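Local coordinates for protein GH26A (Muricauda sp. MAR_2010_75, PDB 6Q75) that probably hydrolyses beta-linked polysaccharides such as mannans or related beta-glucans, as a family 26 glycoside hydrolase, at residues V168-N179 against N213-P223. Numbering follows the deposited sequence.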
# COMPACT_ATOMS: atom_id res chain seq x y z
N VAL A 168 -5.13 -3.76 15.70
CA VAL A 168 -4.02 -3.42 14.81
C VAL A 168 -4.52 -2.43 13.77
O VAL A 168 -5.40 -2.78 12.96
CB VAL A 168 -3.44 -4.68 14.12
CG1 VAL A 168 -2.17 -4.31 13.24
CG2 VAL A 168 -3.10 -5.76 15.15
N PRO A 169 -3.97 -1.21 13.71
CA PRO A 169 -4.29 -0.30 12.61
C PRO A 169 -3.50 -0.72 11.38
O PRO A 169 -2.35 -1.15 11.50
CB PRO A 169 -3.81 1.06 13.12
CG PRO A 169 -2.59 0.69 13.95
CD PRO A 169 -2.87 -0.70 14.54
N ILE A 170 -4.10 -0.55 10.19
CA ILE A 170 -3.50 -1.07 8.96
C ILE A 170 -3.31 0.07 7.96
O ILE A 170 -4.27 0.77 7.63
CB ILE A 170 -4.37 -2.18 8.34
CG1 ILE A 170 -4.66 -3.26 9.39
CG2 ILE A 170 -3.76 -2.72 7.02
CD1 ILE A 170 -3.47 -4.05 9.81
N LEU A 171 -2.07 0.26 7.45
CA LEU A 171 -1.92 1.09 6.27
C LEU A 171 -2.38 0.27 5.06
O LEU A 171 -1.62 -0.57 4.54
CB LEU A 171 -0.46 1.54 6.11
CG LEU A 171 0.02 2.41 7.27
CD1 LEU A 171 1.56 2.57 7.20
CD2 LEU A 171 -0.64 3.80 7.26
N TRP A 172 -3.63 0.47 4.63
CA TRP A 172 -4.29 -0.39 3.65
C TRP A 172 -4.15 0.22 2.26
O TRP A 172 -4.55 1.36 2.05
CB TRP A 172 -5.76 -0.52 4.07
CG TRP A 172 -6.69 -1.18 3.13
CD1 TRP A 172 -7.84 -0.65 2.62
CD2 TRP A 172 -6.59 -2.51 2.62
NE1 TRP A 172 -8.46 -1.57 1.79
CE2 TRP A 172 -7.73 -2.72 1.79
CE3 TRP A 172 -5.66 -3.55 2.78
CZ2 TRP A 172 -7.95 -3.92 1.11
CZ3 TRP A 172 -5.87 -4.74 2.08
CH2 TRP A 172 -7.04 -4.92 1.28
N ARG A 173 -3.51 -0.52 1.31
CA ARG A 173 -3.19 0.01 -0.02
C ARG A 173 -3.79 -0.88 -1.10
O ARG A 173 -3.10 -1.70 -1.72
CB ARG A 173 -1.66 0.18 -0.20
CG ARG A 173 -0.89 0.45 1.10
CD ARG A 173 0.54 0.92 0.79
NE ARG A 173 1.17 0.10 -0.26
CZ ARG A 173 1.68 -1.11 -0.06
NH1 ARG A 173 2.20 -1.78 -1.08
NH2 ARG A 173 1.64 -1.67 1.16
N PRO A 174 -5.11 -0.81 -1.30
CA PRO A 174 -5.76 -1.63 -2.34
C PRO A 174 -5.64 -1.06 -3.75
O PRO A 174 -5.56 0.15 -3.96
CB PRO A 174 -7.22 -1.64 -1.87
CG PRO A 174 -7.41 -0.21 -1.30
CD PRO A 174 -6.03 0.13 -0.65
N TYR A 175 -5.68 -1.96 -4.73
CA TYR A 175 -5.77 -1.60 -6.15
C TYR A 175 -4.69 -0.59 -6.52
O TYR A 175 -4.95 0.46 -7.12
CB TYR A 175 -7.14 -1.07 -6.51
CG TYR A 175 -8.26 -2.08 -6.29
CD1 TYR A 175 -8.21 -3.35 -6.88
CD2 TYR A 175 -9.37 -1.75 -5.53
CE1 TYR A 175 -9.25 -4.28 -6.68
CE2 TYR A 175 -10.42 -2.68 -5.35
CZ TYR A 175 -10.34 -3.93 -5.92
OH TYR A 175 -11.37 -4.85 -5.73
N HIS A 176 -3.47 -0.91 -6.13
CA HIS A 176 -2.33 -0.02 -6.27
C HIS A 176 -1.88 0.10 -7.73
O HIS A 176 -2.25 -0.71 -8.59
CB HIS A 176 -1.17 -0.53 -5.41
CG HIS A 176 -0.73 -1.90 -5.83
ND1 HIS A 176 -1.55 -3.00 -5.72
CD2 HIS A 176 0.40 -2.34 -6.43
CE1 HIS A 176 -0.93 -4.07 -6.20
NE2 HIS A 176 0.27 -3.69 -6.63
N GLU A 177 -1.09 1.14 -8.01
CA GLU A 177 -0.57 1.39 -9.37
C GLU A 177 -1.72 1.50 -10.39
O GLU A 177 -1.60 1.10 -11.56
CB GLU A 177 0.46 0.32 -9.77
CG GLU A 177 1.73 0.42 -8.89
CD GLU A 177 2.83 -0.61 -9.20
OE1 GLU A 177 2.70 -1.41 -10.17
OE2 GLU A 177 3.86 -0.58 -8.49
N MET A 178 -2.82 2.11 -9.96
CA MET A 178 -4.03 2.14 -10.77
C MET A 178 -3.92 3.07 -11.97
O MET A 178 -4.75 2.98 -12.88
CB MET A 178 -5.22 2.55 -9.89
CG MET A 178 -5.25 4.04 -9.53
SD MET A 178 -3.95 4.60 -8.39
CE MET A 178 -4.42 3.87 -6.84
N ASN A 179 -2.90 3.95 -11.99
CA ASN A 179 -2.69 4.79 -13.16
C ASN A 179 -1.87 4.07 -14.22
O ASN A 179 -1.73 4.59 -15.34
CB ASN A 179 -2.02 6.12 -12.77
CG ASN A 179 -0.70 5.94 -12.04
OD1 ASN A 179 -0.53 4.99 -11.28
ND2 ASN A 179 0.25 6.86 -12.27
N ASN A 213 -10.41 0.17 11.46
CA ASN A 213 -8.98 0.16 11.75
C ASN A 213 -8.13 0.39 10.52
O ASN A 213 -6.91 0.20 10.58
CB ASN A 213 -8.59 -1.16 12.42
CG ASN A 213 -8.82 -2.33 11.50
OD1 ASN A 213 -9.80 -2.35 10.73
ND2 ASN A 213 -7.91 -3.31 11.54
N LEU A 214 -8.72 0.77 9.39
CA LEU A 214 -7.97 0.97 8.16
C LEU A 214 -7.61 2.44 7.95
O LEU A 214 -8.41 3.34 8.23
CB LEU A 214 -8.76 0.47 6.95
CG LEU A 214 -9.38 -0.92 7.10
CD1 LEU A 214 -10.19 -1.30 5.87
CD2 LEU A 214 -8.27 -1.94 7.33
N ILE A 215 -6.36 2.68 7.57
CA ILE A 215 -5.91 3.96 7.02
C ILE A 215 -5.85 3.78 5.52
O ILE A 215 -5.13 2.90 5.02
CB ILE A 215 -4.54 4.36 7.60
CG1 ILE A 215 -4.70 4.76 9.08
CG2 ILE A 215 -3.92 5.52 6.82
CD1 ILE A 215 -3.39 4.78 9.83
N TRP A 216 -6.58 4.60 4.77
CA TRP A 216 -6.75 4.33 3.34
C TRP A 216 -5.62 4.98 2.56
O TRP A 216 -5.56 6.21 2.45
CB TRP A 216 -8.11 4.80 2.85
CG TRP A 216 -9.19 3.85 3.31
CD1 TRP A 216 -9.70 3.73 4.58
CD2 TRP A 216 -9.79 2.80 2.54
NE1 TRP A 216 -10.62 2.71 4.62
CE2 TRP A 216 -10.69 2.12 3.38
CE3 TRP A 216 -9.68 2.40 1.21
CZ2 TRP A 216 -11.45 1.05 2.93
CZ3 TRP A 216 -10.44 1.34 0.76
CH2 TRP A 216 -11.34 0.68 1.63
N VAL A 217 -4.77 4.14 1.97
CA VAL A 217 -3.60 4.63 1.25
C VAL A 217 -3.89 4.45 -0.23
O VAL A 217 -3.99 3.31 -0.71
CB VAL A 217 -2.31 3.90 1.64
CG1 VAL A 217 -1.10 4.54 0.87
CG2 VAL A 217 -2.09 3.96 3.16
N TRP A 218 -4.01 5.57 -0.94
CA TRP A 218 -4.19 5.58 -2.38
C TRP A 218 -2.79 5.58 -2.99
O TRP A 218 -2.07 6.57 -2.87
CB TRP A 218 -4.98 6.83 -2.79
CG TRP A 218 -5.25 7.01 -4.27
CD1 TRP A 218 -6.33 6.54 -4.99
CD2 TRP A 218 -4.47 7.78 -5.18
NE1 TRP A 218 -6.25 6.96 -6.30
CE2 TRP A 218 -5.11 7.72 -6.44
CE3 TRP A 218 -3.28 8.51 -5.06
CZ2 TRP A 218 -4.60 8.36 -7.56
CZ3 TRP A 218 -2.77 9.14 -6.19
CH2 TRP A 218 -3.43 9.07 -7.41
N ASN A 219 -2.40 4.46 -3.61
CA ASN A 219 -0.99 4.18 -3.96
C ASN A 219 -0.90 4.06 -5.48
O ASN A 219 -1.26 3.02 -6.05
CB ASN A 219 -0.53 2.88 -3.27
CG ASN A 219 1.00 2.69 -3.27
OD1 ASN A 219 1.52 1.96 -2.42
ND2 ASN A 219 1.71 3.31 -4.22
N ALA A 220 -0.40 5.10 -6.13
CA ALA A 220 -0.26 5.13 -7.58
C ALA A 220 1.15 4.70 -7.99
O ALA A 220 1.96 4.27 -7.18
CB ALA A 220 -0.59 6.53 -8.11
N ASN A 221 1.42 4.78 -9.29
CA ASN A 221 2.76 4.60 -9.85
C ASN A 221 3.31 5.93 -10.34
O ASN A 221 2.56 6.78 -10.81
CB ASN A 221 2.72 3.62 -11.03
CG ASN A 221 4.06 2.91 -11.25
OD1 ASN A 221 4.30 1.87 -10.66
ND2 ASN A 221 4.92 3.48 -12.09
N GLY A 222 4.63 6.12 -10.26
CA GLY A 222 5.21 7.25 -10.95
C GLY A 222 4.79 7.29 -12.41
O GLY A 222 4.85 6.27 -13.11
N PRO A 223 4.35 8.45 -12.91
CA PRO A 223 3.86 8.52 -14.29
C PRO A 223 4.98 8.34 -15.31
O PRO A 223 6.12 8.72 -15.08
CB PRO A 223 3.26 9.92 -14.39
CG PRO A 223 3.00 10.34 -12.93
CD PRO A 223 4.14 9.71 -12.17
O HOH W 1 1.90 -0.57 -3.69
O HOH W 2 -3.69 1.92 -3.07
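Trp172 and Trp216 sit side by side on neighbouring parallel strands of a (beta/alpha)8 barrel, the fold of family 26, joined by a beta-alpha-beta crossover through helix 194-208. They illustrate how paired barrel strands fill the layer under their helices: Trp172 turns the CD1 and NE1 edge of its five-membered ring onto the six-membered ring of Trp216, a T-shaped pair with planes at 88° and centroids 4.7 Å apart. CG of Trp172 lies anti to the backbone N (chi1 171°) and CG of Trp216 beside its own N, which brings the two rings together on the helix side, pyrrole edge to indole face. Leu171 and Ile215 point to the barrel interior, CD2 of Leu171 touching CG2 of Ile215 at 3.7 Å.

From Pro174 the backbone draws away from its neighbour, and a water bridges Pro174 O, Val217 O and Asn219 N. Arg173 runs alongside Asn219, its NE giving a hydrogen bond of 2.9 Å to Asn219 OD1 near the guanidinium plane; Asp250 takes the amide NH2 of Asn219. Glu177 N then donates to Asn219 O, bringing the loop back against strand 214-221. Near this end, His176 NE2 and Glu177 OE1 hydrogen-bond a bound Tris molecule, which probably marks the active-site pocket, and Trp182 also holds OE1. On the helix-facing side Met178 folds back along its chain, so that CE comes over the five-membered ring of Trp218, 3.8 Å from its centroid, a CH-pi contact with SD oblique to the ring.

The Asn179 amide grips one backbone residue twice and also donates to Tyr232 O. With an alanine here, Asn221 N and O would probably lose these mates, leaving the loop less firmly held against the strand end. Asn179 OD1 accepts from Asn221 N at 2.8 Å, and Asn179 ND2 donates to Asn221 O at 2.7 Å, almost straight at 171°.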